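Local structure of malate oxidoreductase (1VL6) at residues 288-293 against 298-303; 310-315 against 365-370; 192-197 against 251-256; 206-211 against 217-222. The protein probably catalyses the NAD-dependent oxidative decarboxylation of malate to pyruvate, as expected of a bacterial malic enzyme. One frame throughout, in Å; residues are numbered along the deposited sequence.

Interaction 1: 288-293 against 298-303; sequences PVIFAL and PEIDPE
A292 is the residue of 288-293 on which P298, E299 and I300 converge, and the contact divides into an apolar part and a polar part. In the apolar part, the methyl CB of A292 meets CB of P298 at 4.0 Å, while the carbonyl O of A292 lies 3.5 Å from the same P298 CB. Two residues earlier in the strand, I290 turns its CG2 branch to the CG2 branch of I300 at 4.0 Å, and the two side chains cross at about a right angle. With chi1 at -58°, CG2 of I290 lies anti to the backbone N and CG1 beside it, and CG2 is the branch that meets I300. F291, between I290 and A292, points the other way and packs on A178 and A182 of helix 166-186.

The polar part belongs to E299. Its chain bends at chi2 (89°), which folds the carboxylate back over the backbone at the end of strand 289-292: OE1 comes within 3.6 Å of A292 CB. OE1 also lies 3.1 Å from L293 N, but the angle is too poor for a hydrogen bond. OE1 is bonded by A294 N, just past 288-293, and OE2 pairs with S271 OG, further off in the chain. Further on, D301 caps helix 302-307 through L304 N.

The contact thus opens a beta-alpha-beta unit, strand 289-292 leading through the loop to helix 302-307. Its chemistry implies that the buried E299 carboxylate, bonded at both oxygens, ties the loop after the strand to S271, while methyl contacts hold 298-300 against the strand.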
loop_
_atom_site.group_PDB
_atom_site.type_symbol
_atom_site.label_atom_id
_atom_site.label_comp_id
_atom_site.label_asym_id
_atom_site.label_seq_id
_atom_site.Cartn_x
_atom_site.Cartn_y
_atom_site.Cartn_z
ATOM N N PRO A 288 -25.414 -7.002 41.895
ATOM C CA PRO A 288 -25.566 -7.836 40.726
ATOM C C PRO A 288 -24.899 -7.277 39.485
ATOM O O PRO A 288 -24.838 -6.049 39.283
ATOM C CB PRO A 288 -27.065 -7.848 40.528
ATOM C CG PRO A 288 -27.532 -6.574 41.111
ATOM C CD PRO A 288 -26.703 -6.430 42.319
ATOM N N VAL A 289 -24.422 -8.191 38.651
ATOM C CA VAL A 289 -23.705 -7.871 37.465
ATOM C C VAL A 289 -24.480 -8.405 36.297
ATOM O O VAL A 289 -24.947 -9.574 36.341
ATOM C CB VAL A 289 -22.311 -8.502 37.471
ATOM C CG1 VAL A 289 -21.609 -8.297 36.098
ATOM C CG2 VAL A 289 -21.502 -7.869 38.527
ATOM N N ILE A 290 -24.628 -7.548 35.277
ATOM C CA ILE A 290 -25.486 -7.789 34.112
ATOM C C ILE A 290 -24.646 -7.554 32.846
ATOM O O ILE A 290 -24.280 -6.386 32.540
ATOM C CB ILE A 290 -26.651 -6.775 34.083
ATOM C CG1 ILE A 290 -27.493 -6.832 35.351
ATOM C CG2 ILE A 290 -27.539 -6.953 32.824
ATOM C CD1 ILE A 290 -28.232 -8.042 35.540
ATOM N N PHE A 291 -24.305 -8.654 32.155
ATOM C CA PHE A 291 -23.627 -8.600 30.883
ATOM C C PHE A 291 -24.791 -8.861 29.921
ATOM O O PHE A 291 -25.297 -10.012 29.843
ATOM C CB PHE A 291 -22.582 -9.722 30.748
ATOM C CG PHE A 291 -21.297 -9.546 31.543
ATOM C CD1 PHE A 291 -21.104 -8.530 32.457
ATOM C CD2 PHE A 291 -20.287 -10.504 31.420
ATOM C CE1 PHE A 291 -19.908 -8.438 33.176
ATOM C CE2 PHE A 291 -19.086 -10.418 32.129
ATOM C CZ PHE A 291 -18.900 -9.383 33.002
ATOM N N ALA A 292 -25.259 -7.828 29.238
ATOM C CA ALA A 292 -26.388 -8.015 28.347
ATOM C C ALA A 292 -25.887 -7.802 26.961
ATOM O O ALA A 292 -25.909 -6.682 26.452
ATOM C CB ALA A 292 -27.529 -7.053 28.688
ATOM N N LEU A 293 -25.461 -8.895 26.345
ATOM C CA LEU A 293 -24.680 -8.847 25.109
ATOM C C LEU A 293 -25.507 -9.186 23.855
ATOM O O LEU A 293 -24.981 -9.268 22.758
ATOM C CB LEU A 293 -23.475 -9.791 25.216
ATOM C CG LEU A 293 -22.705 -9.708 26.540
ATOM C CD1 LEU A 293 -21.568 -10.643 26.601
ATOM C CD2 LEU A 293 -22.235 -8.331 26.760
ATOM N N PRO A 298 -29.652 -4.926 23.560
ATOM C CA PRO A 298 -29.338 -5.721 24.765
ATOM C C PRO A 298 -30.561 -6.318 25.437
ATOM O O PRO A 298 -31.662 -5.796 25.248
ATOM C CB PRO A 298 -28.645 -4.709 25.686
ATOM C CG PRO A 298 -28.143 -3.637 24.734
ATOM C CD PRO A 298 -29.239 -3.515 23.739
ATOM N N GLU A 299 -30.338 -7.398 26.214
ATOM C CA GLU A 299 -31.393 -8.077 26.968
ATOM C C GLU A 299 -32.165 -7.114 27.900
ATOM O O GLU A 299 -33.371 -7.304 28.149
ATOM C CB GLU A 299 -30.843 -9.256 27.773
ATOM C CG GLU A 299 -30.600 -10.499 26.919
ATOM C CD GLU A 299 -29.208 -10.567 26.293
ATOM O OE1 GLU A 299 -28.518 -9.530 26.262
ATOM O OE2 GLU A 299 -28.819 -11.672 25.810
ATOM N N ILE A 300 -31.470 -6.087 28.397
ATOM C CA ILE A 300 -32.140 -4.992 29.083
ATOM C C ILE A 300 -31.408 -3.732 28.795
ATOM O O ILE A 300 -30.208 -3.779 28.641
ATOM C CB ILE A 300 -32.194 -5.239 30.591
ATOM C CG1 ILE A 300 -32.888 -4.074 31.298
ATOM C CG2 ILE A 300 -30.805 -5.427 31.137
ATOM C CD1 ILE A 300 -33.197 -4.364 32.787
ATOM N N ASP A 301 -32.122 -2.610 28.697
ATOM C CA ASP A 301 -31.485 -1.338 28.444
ATOM C C ASP A 301 -30.503 -1.076 29.576
ATOM O O ASP A 301 -30.835 -1.294 30.721
ATOM C CB ASP A 301 -32.500 -0.216 28.356
ATOM C CG ASP A 301 -31.843 1.143 28.233
ATOM O OD1 ASP A 301 -31.266 1.461 27.157
ATOM O OD2 ASP A 301 -31.814 1.931 29.198
ATOM N N PRO A 302 -29.276 -0.687 29.261
ATOM C CA PRO A 302 -28.258 -0.508 30.300
ATOM C C PRO A 302 -28.592 0.536 31.340
ATOM O O PRO A 302 -28.368 0.297 32.520
ATOM C CB PRO A 302 -26.985 -0.131 29.522
ATOM C CG PRO A 302 -27.230 -0.540 28.096
ATOM C CD PRO A 302 -28.735 -0.468 27.898
ATOM N N GLU A 303 -29.111 1.688 30.939
ATOM C CA GLU A 303 -29.436 2.709 31.943
ATOM C C GLU A 303 -30.544 2.135 32.853
ATOM O O GLU A 303 -30.427 2.150 34.090
ATOM C CB GLU A 303 -29.833 4.032 31.308
ATOM C CG GLU A 303 -30.111 5.138 32.319
ATOM C CD GLU A 303 -28.922 5.471 33.187
ATOM O OE1 GLU A 303 -27.767 5.254 32.755
ATOM O OE2 GLU A 303 -29.142 5.952 34.310
#

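Interaction 2: 310-315 against 365-370; sequences AFIVAT and ERIIPE
A single water joins V313 and E365: it accepts from V313 N at 3.1 Å and donates to E365 OE2, also at 3.1 Å. The CB of E365 points away from strand 312-315, but its chain turns back so that the carboxylate end approaches the strand and reaches this water. N322 adds a second bridge nearby, its OD1 taking I367 N and its ND2 giving to V313 O, so one asparagine binds the backbones of both segments.

Beside these polar links lies an aliphatic contact made by I367. The CG2 of I312 faces two of its methyls, 4.0 Å from I367 CG2 and 4.2 Å from I367 CD1. With chi1 at 71°, I367 sets CG1 between its backbone N and carbonyl carbon; the chain then runs on to place CD1 4.3 Å from A314 CB. I312 and A314 therefore present a single surface to one isoleucine, which also touches F291 of strand 289-292 and A178 of helix 166-186.

Within 365-370 the loop is braced by a salt bridge, R366 NH1 to E370 OE2 at 3.1 Å. The oxygen lies at the edge of the guanidinium group, near its plane, and is met on its anti side. The I368 carbonyl O stands over one guanidinium face.

Strand 312-315 is outermost in the sheet of this chain, with strand 289-292 bonded along its inner edge. The chemistry implies that the outer edge is completed without another strand: V313 has its N-H served by water and its carbonyl by an asparagine, and the loop between helices 346-358 and 374-386 supplies I367 to the apolar contact.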
loop_
_atom_site.group_PDB
_atom_site.type_symbol
_atom_site.label_atom_id
_atom_site.label_comp_id
_atom_site.label_asym_id
_atom_site.label_seq_id
_atom_site.Cartn_x
_atom_site.Cartn_y
_atom_site.Cartn_z
ATOM N N ALA A 310 -28.418 -2.355 39.203
ATOM C CA ALA A 310 -27.259 -3.105 38.731
ATOM C C ALA A 310 -25.970 -2.480 39.228
ATOM O O ALA A 310 -25.797 -1.286 39.155
ATOM C CB ALA A 310 -27.240 -3.173 37.195
ATOM N N PHE A 311 -25.047 -3.288 39.723
ATOM C CA PHE A 311 -23.718 -2.763 40.162
ATOM C C PHE A 311 -22.808 -2.566 38.990
ATOM O O PHE A 311 -22.043 -1.639 38.997
ATOM C CB PHE A 311 -23.057 -3.754 41.106
ATOM C CG PHE A 311 -21.650 -3.449 41.448
ATOM C CD1 PHE A 311 -21.304 -2.231 41.997
ATOM C CD2 PHE A 311 -20.666 -4.436 41.309
ATOM C CE1 PHE A 311 -19.981 -1.960 42.347
ATOM C CE2 PHE A 311 -19.376 -4.200 41.678
ATOM C CZ PHE A 311 -19.024 -2.949 42.201
ATOM N N ILE A 312 -22.857 -3.462 37.999
ATOM C CA ILE A 312 -22.028 -3.349 36.759
ATOM C C ILE A 312 -22.846 -3.824 35.561
ATOM O O ILE A 312 -23.531 -4.884 35.618
ATOM C CB ILE A 312 -20.774 -4.218 36.836
ATOM C CG1 ILE A 312 -19.758 -3.618 37.786
ATOM C CG2 ILE A 312 -20.137 -4.386 35.447
ATOM C CD1 ILE A 312 -18.658 -4.611 38.212
ATOM N N VAL A 313 -22.754 -3.064 34.480
ATOM C CA VAL A 313 -23.511 -3.396 33.301
ATOM C C VAL A 313 -22.552 -3.398 32.112
ATOM O O VAL A 313 -21.697 -2.497 31.948
ATOM C CB VAL A 313 -24.640 -2.367 33.093
ATOM C CG1 VAL A 313 -25.397 -2.653 31.827
ATOM C CG2 VAL A 313 -25.556 -2.372 34.252
ATOM N N ALA A 314 -22.683 -4.421 31.290
ATOM C CA ALA A 314 -21.868 -4.523 30.107
ATOM C C ALA A 314 -22.736 -4.918 28.939
ATOM O O ALA A 314 -23.724 -5.613 29.116
ATOM C CB ALA A 314 -20.748 -5.569 30.318
ATOM N N THR A 315 -22.361 -4.471 27.739
ATOM C CA THR A 315 -23.061 -4.910 26.520
ATOM C C THR A 315 -22.108 -5.129 25.391
ATOM O O THR A 315 -20.899 -4.969 25.529
ATOM C CB THR A 315 -24.107 -3.934 26.016
ATOM O OG1 THR A 315 -23.467 -2.989 25.154
ATOM C CG2 THR A 315 -24.733 -3.176 27.126
ATOM N N GLU A 365 -17.217 1.174 35.831
ATOM C CA GLU A 365 -17.517 1.747 34.509
ATOM C C GLU A 365 -16.476 1.375 33.474
ATOM O O GLU A 365 -16.583 1.764 32.313
ATOM C CB GLU A 365 -17.655 3.238 34.600
ATOM C CG GLU A 365 -18.860 3.646 35.454
ATOM C CD GLU A 365 -20.214 3.503 34.750
ATOM O OE1 GLU A 365 -20.542 4.383 33.922
ATOM O OE2 GLU A 365 -20.971 2.528 35.025
ATOM N N ARG A 366 -15.478 0.589 33.881
ATOM C CA ARG A 366 -14.482 0.103 32.945
ATOM C C ARG A 366 -13.838 -1.200 33.445
ATOM O O ARG A 366 -12.777 -1.166 34.056
ATOM C CB ARG A 366 -13.455 1.198 32.758
ATOM C CG ARG A 366 -12.395 0.884 31.801
ATOM C CD ARG A 366 -11.022 1.448 32.233
ATOM N NE ARG A 366 -10.002 1.170 31.218
ATOM C CZ ARG A 366 -10.071 1.609 29.956
ATOM N NH1 ARG A 366 -11.103 2.354 29.545
ATOM N NH2 ARG A 366 -9.124 1.281 29.081
ATOM N N ILE A 367 -14.499 -2.335 33.168
ATOM C CA ILE A 367 -14.048 -3.678 33.640
ATOM C C ILE A 367 -13.107 -4.400 32.686
ATOM O O ILE A 367 -12.510 -5.415 33.041
ATOM C CB ILE A 367 -15.241 -4.567 33.915
ATOM C CG1 ILE A 367 -15.926 -4.989 32.610
ATOM C CG2 ILE A 367 -16.189 -3.832 34.811
ATOM C CD1 ILE A 367 -17.242 -5.757 32.770
ATOM N N ILE A 368 -12.997 -3.860 31.472
ATOM C CA ILE A 368 -12.033 -4.296 30.479
ATOM C C ILE A 368 -11.590 -3.120 29.659
ATOM O O ILE A 368 -12.234 -2.079 29.712
ATOM C CB ILE A 368 -12.642 -5.329 29.558
ATOM C CG1 ILE A 368 -14.010 -4.872 29.053
ATOM C CG2 ILE A 368 -12.736 -6.638 30.245
ATOM C CD1 ILE A 368 -14.469 -5.775 27.978
ATOM N N PRO A 369 -10.489 -3.273 28.912
ATOM C CA PRO A 369 -10.005 -2.204 28.024
ATOM C C PRO A 369 -10.907 -2.051 26.819
ATOM O O PRO A 369 -11.768 -2.915 26.587
ATOM C CB PRO A 369 -8.626 -2.700 27.559
ATOM C CG PRO A 369 -8.527 -4.115 27.910
ATOM C CD PRO A 369 -9.627 -4.478 28.867
ATOM N N GLU A 370 -10.719 -0.966 26.072
ATOM C CA GLU A 370 -11.345 -0.819 24.760
ATOM C C GLU A 370 -10.366 -1.335 23.714
ATOM O O GLU A 370 -9.148 -1.379 23.967
ATOM C CB GLU A 370 -11.634 0.618 24.411
ATOM C CG GLU A 370 -12.583 1.319 25.340
ATOM C CD GLU A 370 -12.175 2.743 25.555
ATOM O OE1 GLU A 370 -11.947 3.444 24.528
ATOM O OE2 GLU A 370 -12.062 3.132 26.743
HETATM O O HOH W 1 -21.003 -0.571 34.942
#

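Interaction 3: 192-197 against 251-256; sequences EVKVVV and ERLSGD
K194 sends its CG anti to the backbone N (chi1 177°) and stays extended from there, which carries its terminal carbon and amine out from the strand to L253. L253 for its part sets CG anti to the carbonyl carbon, beside its own N, and points CD1 back at the lysine. The two side chains reach one another tip to tip: L253 CD1 lies 3.6 Å from K194 CE and 3.5 Å from K194 NZ. A leucine methyl thus lies against the outer end of the lysine chain, a van der Waals touch and not a polar bond.

The amine finds its hydrogen-bonding partners elsewhere, in the carbonyl oxygens of A260 and E262, at and just beyond helix 257-261. Strand 194-198 stands inside the sheet of the Rossmann-type nucleotide-binding domain, between strands 218-223 and 266-269. The loop 251-256 leads into helix 257-261, whose first turn D256 caps through T259 N. The lysine therefore runs from the sheet to the far end of that short helix, passing the loop on its way.

E251 crosses K194 at about a right angle. Its OE1 comes 4.0 Å from K194 CE, while the distance from OE1 to K194 NZ is 4.6 Å, too long for a salt bridge; the opposite charges would still be expected to attract weakly across that gap. The same OE1 takes a weak hydrogen bond from N218 ND2, on the neighbouring strand. L253, further along the loop, has its carbonyl O bonded by two asparagine amides, N249 ND2 and N229 ND2.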
loop_
_atom_site.group_PDB
_atom_site.type_symbol
_atom_site.label_atom_id
_atom_site.label_comp_id
_atom_site.label_asym_id
_atom_site.label_seq_id
_atom_site.Cartn_x
_atom_site.Cartn_y
_atom_site.Cartn_z
ATOM N N GLU A 192 -18.261 -19.646 44.679
ATOM C CA GLU A 192 -19.534 -19.428 45.399
ATOM C C GLU A 192 -20.609 -18.686 44.637
ATOM O O GLU A 192 -21.739 -18.762 45.015
ATOM C CB GLU A 192 -19.314 -18.725 46.719
ATOM C CG GLU A 192 -18.289 -19.445 47.598
ATOM C CD GLU A 192 -18.162 -18.826 48.954
ATOM O OE1 GLU A 192 -18.600 -17.667 49.120
ATOM O OE2 GLU A 192 -17.628 -19.506 49.850
ATOM N N VAL A 193 -20.291 -18.040 43.527
ATOM C CA VAL A 193 -21.296 -17.262 42.800
ATOM C C VAL A 193 -22.215 -18.079 41.907
ATOM O O VAL A 193 -21.774 -19.074 41.314
ATOM C CB VAL A 193 -20.674 -16.142 41.913
ATOM C CG1 VAL A 193 -20.114 -15.090 42.781
ATOM C CG2 VAL A 193 -19.623 -16.695 40.996
ATOM N N LYS A 194 -23.472 -17.615 41.799
ATOM C CA LYS A 194 -24.442 -18.167 40.874
ATOM C C LYS A 194 -24.448 -17.300 39.621
ATOM O O LYS A 194 -24.728 -16.090 39.712
ATOM C CB LYS A 194 -25.813 -18.142 41.508
ATOM C CG LYS A 194 -26.980 -18.630 40.654
ATOM C CD LYS A 194 -28.363 -18.402 41.333
ATOM C CE LYS A 194 -29.410 -19.436 40.868
ATOM N NZ LYS A 194 -30.826 -18.966 41.021
ATOM N N VAL A 195 -24.147 -17.912 38.476
ATOM C CA VAL A 195 -24.057 -17.215 37.236
ATOM C C VAL A 195 -25.065 -17.754 36.254
ATOM O O VAL A 195 -25.032 -18.937 35.942
ATOM C CB VAL A 195 -22.707 -17.431 36.608
ATOM C CG1 VAL A 195 -22.597 -16.589 35.292
ATOM C CG2 VAL A 195 -21.593 -17.087 37.594
ATOM N N VAL A 196 -25.960 -16.890 35.760
ATOM C CA VAL A 196 -26.976 -17.303 34.822
ATOM C C VAL A 196 -26.492 -16.964 33.432
ATOM O O VAL A 196 -26.238 -15.806 33.163
ATOM C CB VAL A 196 -28.298 -16.592 35.067
ATOM C CG1 VAL A 196 -29.259 -16.893 33.930
ATOM C CG2 VAL A 196 -28.923 -17.062 36.332
ATOM N N VAL A 197 -26.389 -17.955 32.544
ATOM C CA VAL A 197 -26.100 -17.707 31.154
ATOM C C VAL A 197 -27.347 -17.951 30.315
ATOM O O VAL A 197 -27.862 -19.062 30.297
ATOM C CB VAL A 197 -25.008 -18.621 30.659
ATOM C CG1 VAL A 197 -24.681 -18.322 29.153
ATOM C CG2 VAL A 197 -23.785 -18.479 31.511
ATOM N N GLU A 251 -27.857 -27.077 41.919
ATOM C CA GLU A 251 -29.070 -27.006 42.741
ATOM C C GLU A 251 -30.277 -27.639 42.063
ATOM O O GLU A 251 -31.325 -27.782 42.696
ATOM C CB GLU A 251 -29.458 -25.558 43.099
ATOM C CG GLU A 251 -28.535 -24.852 44.076
ATOM C CD GLU A 251 -28.688 -23.331 44.061
ATOM O OE1 GLU A 251 -29.055 -22.750 43.008
ATOM O OE2 GLU A 251 -28.391 -22.684 45.096
ATOM N N ARG A 252 -30.137 -28.038 40.795
ATOM C CA ARG A 252 -31.225 -28.728 40.072
ATOM C C ARG A 252 -32.489 -27.867 40.008
ATOM O O ARG A 252 -33.582 -28.336 40.155
ATOM C CB ARG A 252 -31.471 -30.103 40.680
ATOM C CG ARG A 252 -30.181 -30.779 41.060
ATOM C CD ARG A 252 -30.336 -32.222 41.465
ATOM N NE ARG A 252 -30.032 -33.070 40.324
ATOM C CZ ARG A 252 -30.723 -34.138 39.964
ATOM N NH1 ARG A 252 -31.787 -34.535 40.656
ATOM N NH2 ARG A 252 -30.349 -34.819 38.886
ATOM N N LEU A 253 -32.292 -26.584 39.772
ATOM C CA LEU A 253 -33.361 -25.636 39.487
ATOM C C LEU A 253 -34.131 -25.899 38.196
ATOM O O LEU A 253 -33.570 -26.417 37.209
ATOM C CB LEU A 253 -32.739 -24.253 39.315
ATOM C CG LEU A 253 -32.117 -23.665 40.589
ATOM C CD1 LEU A 253 -31.522 -22.332 40.257
ATOM C CD2 LEU A 253 -33.170 -23.541 41.682
ATOM N N SER A 254 -35.388 -25.449 38.187
ATOM C CA SER A 254 -36.271 -25.648 37.051
ATOM C C SER A 254 -37.298 -24.516 36.888
ATOM O O SER A 254 -37.945 -24.164 37.853
ATOM C CB SER A 254 -36.958 -26.992 37.248
ATOM O OG SER A 254 -38.196 -27.036 36.587
ATOM N N GLY A 255 -37.476 -23.995 35.671
ATOM C CA GLY A 255 -38.362 -22.866 35.412
ATOM C C GLY A 255 -37.756 -21.887 34.417
ATOM O O GLY A 255 -36.811 -22.210 33.700
ATOM N N ASP A 256 -38.284 -20.665 34.393
ATOM C CA ASP A 256 -37.940 -19.670 33.365
ATOM C C ASP A 256 -36.746 -18.821 33.799
ATOM O O ASP A 256 -36.203 -19.004 34.877
ATOM C CB ASP A 256 -39.172 -18.787 33.006
ATOM C CG ASP A 256 -39.797 -18.108 34.230
ATOM O OD1 ASP A 256 -39.057 -17.960 35.237
ATOM O OD2 ASP A 256 -41.016 -17.726 34.294
#

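Interaction 4: 206-211 against 217-222; sequences NIVKFL and KNVVAV
No ring or amide enters the meeting of V208 and L211 with V219; the flat groups of the helix turn elsewhere. The F210 ring packs on A172 and S176 of helix 166-186, and the N206 amide gives its ND2 to A202 O and Q168 OE1. What faces strand 218-223 is aliphatic.

V219 carries the contact from the strand side, its CB directed at the helix and its two methyls divided between two helical residues. CG1 touches V208 CG1 at 4.1 Å, with the two side chains set obliquely to one another. CG2 turns instead to L211 and lies 4.3 Å from L211 CB. Both valines have CG1 anti to the backbone N (chi1 171° in V208, -180° in V219), which points one methyl of each at the other. The touching helical residues, three apart, lie almost one turn from each other on the same side of the helix, and the V219 side chain is presented to both. The bonds F210 N to N206 O and L211 N to I207 O, each 2.9 Å, are the i to i-4 bonds of that turn.

Around this centre V208 also packs on I244 of helix 239-246 and on T248, while L211 reaches V195 of the adjacent strand and F179. All three touching residues are buried.

Such a layer of aliphatic side chains between a helix and the strand that follows it is the inner face of a beta-alpha-beta crossover. Here strand 194-198, helix 202-214 and strand 218-223, with the glycines G199, G201 and G204 in a GxGxxG arrangement, are consistent with the first such unit of a Rossmann-type NAD-binding domain.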
loop_
_atom_site.group_PDB
_atom_site.type_symbol
_atom_site.label_atom_id
_atom_site.label_comp_id
_atom_site.label_asym_id
_atom_site.label_seq_id
_atom_site.Cartn_x
_atom_site.Cartn_y
_atom_site.Cartn_z
ATOM N N ASN A 206 -20.032 -22.003 24.800
ATOM C CA ASN A 206 -18.627 -21.878 25.127
ATOM C C ASN A 206 -18.398 -21.080 26.399
ATOM O O ASN A 206 -17.470 -21.396 27.191
ATOM C CB ASN A 206 -17.847 -21.275 23.993
ATOM C CG ASN A 206 -17.641 -22.243 22.863
ATOM O OD1 ASN A 206 -16.659 -22.961 22.859
ATOM N ND2 ASN A 206 -18.518 -22.222 21.863
ATOM N N ILE A 207 -19.233 -20.062 26.599
ATOM C CA ILE A 207 -19.160 -19.255 27.828
ATOM C C ILE A 207 -19.381 -20.165 29.039
ATOM O O ILE A 207 -18.660 -20.098 30.044
ATOM C CB ILE A 207 -20.204 -18.124 27.819
ATOM C CG1 ILE A 207 -19.767 -17.009 26.859
ATOM C CG2 ILE A 207 -20.380 -17.560 29.202
ATOM C CD1 ILE A 207 -20.931 -16.163 26.329
ATOM N N VAL A 208 -20.364 -21.044 28.942
ATOM C CA VAL A 208 -20.614 -21.968 30.047
ATOM C C VAL A 208 -19.363 -22.779 30.348
ATOM O O VAL A 208 -18.941 -22.884 31.489
ATOM C CB VAL A 208 -21.763 -22.907 29.701
ATOM C CG1 VAL A 208 -21.898 -24.047 30.756
ATOM C CG2 VAL A 208 -23.044 -22.115 29.563
ATOM N N LYS A 209 -18.775 -23.364 29.323
ATOM C CA LYS A 209 -17.602 -24.210 29.521
ATOM C C LYS A 209 -16.369 -23.446 30.059
ATOM O O LYS A 209 -15.631 -23.972 30.865
ATOM C CB LYS A 209 -17.246 -24.935 28.207
ATOM C CG LYS A 209 -18.131 -26.120 27.926
ATOM C CD LYS A 209 -17.702 -26.810 26.674
ATOM C CE LYS A 209 -18.443 -28.109 26.456
ATOM N NZ LYS A 209 -17.892 -28.707 25.231
ATOM N N PHE A 210 -16.144 -22.220 29.605
ATOM C CA PHE A 210 -15.045 -21.418 30.143
ATOM C C PHE A 210 -15.273 -21.100 31.588
ATOM O O PHE A 210 -14.325 -21.184 32.359
ATOM C CB PHE A 210 -14.848 -20.087 29.394
ATOM C CG PHE A 210 -13.925 -20.168 28.218
ATOM C CD1 PHE A 210 -14.275 -20.882 27.089
ATOM C CD2 PHE A 210 -12.708 -19.528 28.234
ATOM C CE1 PHE A 210 -13.429 -20.957 26.008
ATOM C CE2 PHE A 210 -11.885 -19.589 27.157
ATOM C CZ PHE A 210 -12.240 -20.308 26.043
ATOM N N LEU A 211 -16.496 -20.701 31.956
ATOM C CA LEU A 211 -16.762 -20.387 33.366
ATOM C C LEU A 211 -16.503 -21.608 34.238
ATOM O O LEU A 211 -15.911 -21.499 35.324
ATOM C CB LEU A 211 -18.178 -19.866 33.587
ATOM C CG LEU A 211 -18.509 -18.534 32.904
ATOM C CD1 LEU A 211 -20.012 -18.253 32.964
ATOM C CD2 LEU A 211 -17.736 -17.401 33.508
ATOM N N LYS A 217 -18.969 -22.841 39.982
ATOM C CA LYS A 217 -19.590 -24.102 40.270
ATOM C C LYS A 217 -21.063 -24.026 40.014
ATOM O O LYS A 217 -21.623 -24.946 39.464
ATOM C CB LYS A 217 -19.190 -24.621 41.676
ATOM C CG LYS A 217 -17.637 -24.917 41.751
ATOM C CD LYS A 217 -17.208 -26.147 42.539
ATOM C CE LYS A 217 -15.705 -26.479 42.312
ATOM N NZ LYS A 217 -15.251 -26.608 40.844
ATOM N N ASN A 218 -21.703 -22.926 40.341
ATOM C CA ASN A 218 -23.107 -22.783 40.067
ATOM C C ASN A 218 -23.418 -21.986 38.788
ATOM O O ASN A 218 -23.810 -20.835 38.826
ATOM C CB ASN A 218 -23.795 -22.175 41.271
ATOM C CG ASN A 218 -25.277 -22.338 41.189
ATOM O OD1 ASN A 218 -25.788 -22.917 40.215
ATOM N ND2 ASN A 218 -25.985 -21.846 42.196
ATOM N N VAL A 219 -23.256 -22.630 37.653
ATOM C CA VAL A 219 -23.649 -22.032 36.383
ATOM C C VAL A 219 -25.031 -22.546 36.036
ATOM O O VAL A 219 -25.280 -23.741 36.088
ATOM C CB VAL A 219 -22.722 -22.416 35.246
ATOM C CG1 VAL A 219 -23.171 -21.768 33.947
ATOM C CG2 VAL A 219 -21.271 -22.024 35.561
ATOM N N VAL A 220 -25.924 -21.627 35.697
ATOM C CA VAL A 220 -27.279 -21.982 35.327
ATOM C C VAL A 220 -27.518 -21.522 33.899
ATOM O O VAL A 220 -27.488 -20.325 33.630
ATOM C CB VAL A 220 -28.281 -21.341 36.286
ATOM C CG1 VAL A 220 -29.703 -21.717 35.914
ATOM C CG2 VAL A 220 -27.989 -21.787 37.719
ATOM N N ALA A 221 -27.722 -22.484 33.014
ATOM C CA ALA A 221 -27.930 -22.254 31.597
ATOM C C ALA A 221 -29.423 -22.116 31.285
ATOM O O ALA A 221 -30.265 -22.872 31.808
ATOM C CB ALA A 221 -27.387 -23.416 30.822
ATOM N N VAL A 222 -29.754 -21.171 30.411
ATOM C CA VAL A 222 -31.155 -20.906 30.074
ATOM C C VAL A 222 -31.253 -20.627 28.582
ATOM O O VAL A 222 -30.386 -19.967 28.018
ATOM C CB VAL A 222 -31.687 -19.703 30.876
ATOM C CG1 VAL A 222 -33.184 -19.704 30.933
ATOM C CG2 VAL A 222 -31.114 -19.709 32.283
#

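All four contacts lie in the NAD-binding domain and reach one mixed sheet, whose order runs 226-227, 218-223, 194-198, 266-269, 289-292, 312-315. They form two pairs. Interactions 3 and 4, with centres about 9 Å apart, meet through the paired strands 194-198 and 218-223, and interaction 4 is nested in the chain loop closed by interaction 3. Interactions 1 and 2, about 10 Å apart, meet through strands 289-292 and 312-315 and follow later in the chain. Between the pairs the centres are about 17 to 22 Å apart without touching, separated in the sheet by strand 266-269. The two halves of a Rossmann-type sheet are thus each packed by their own crossovers and loops.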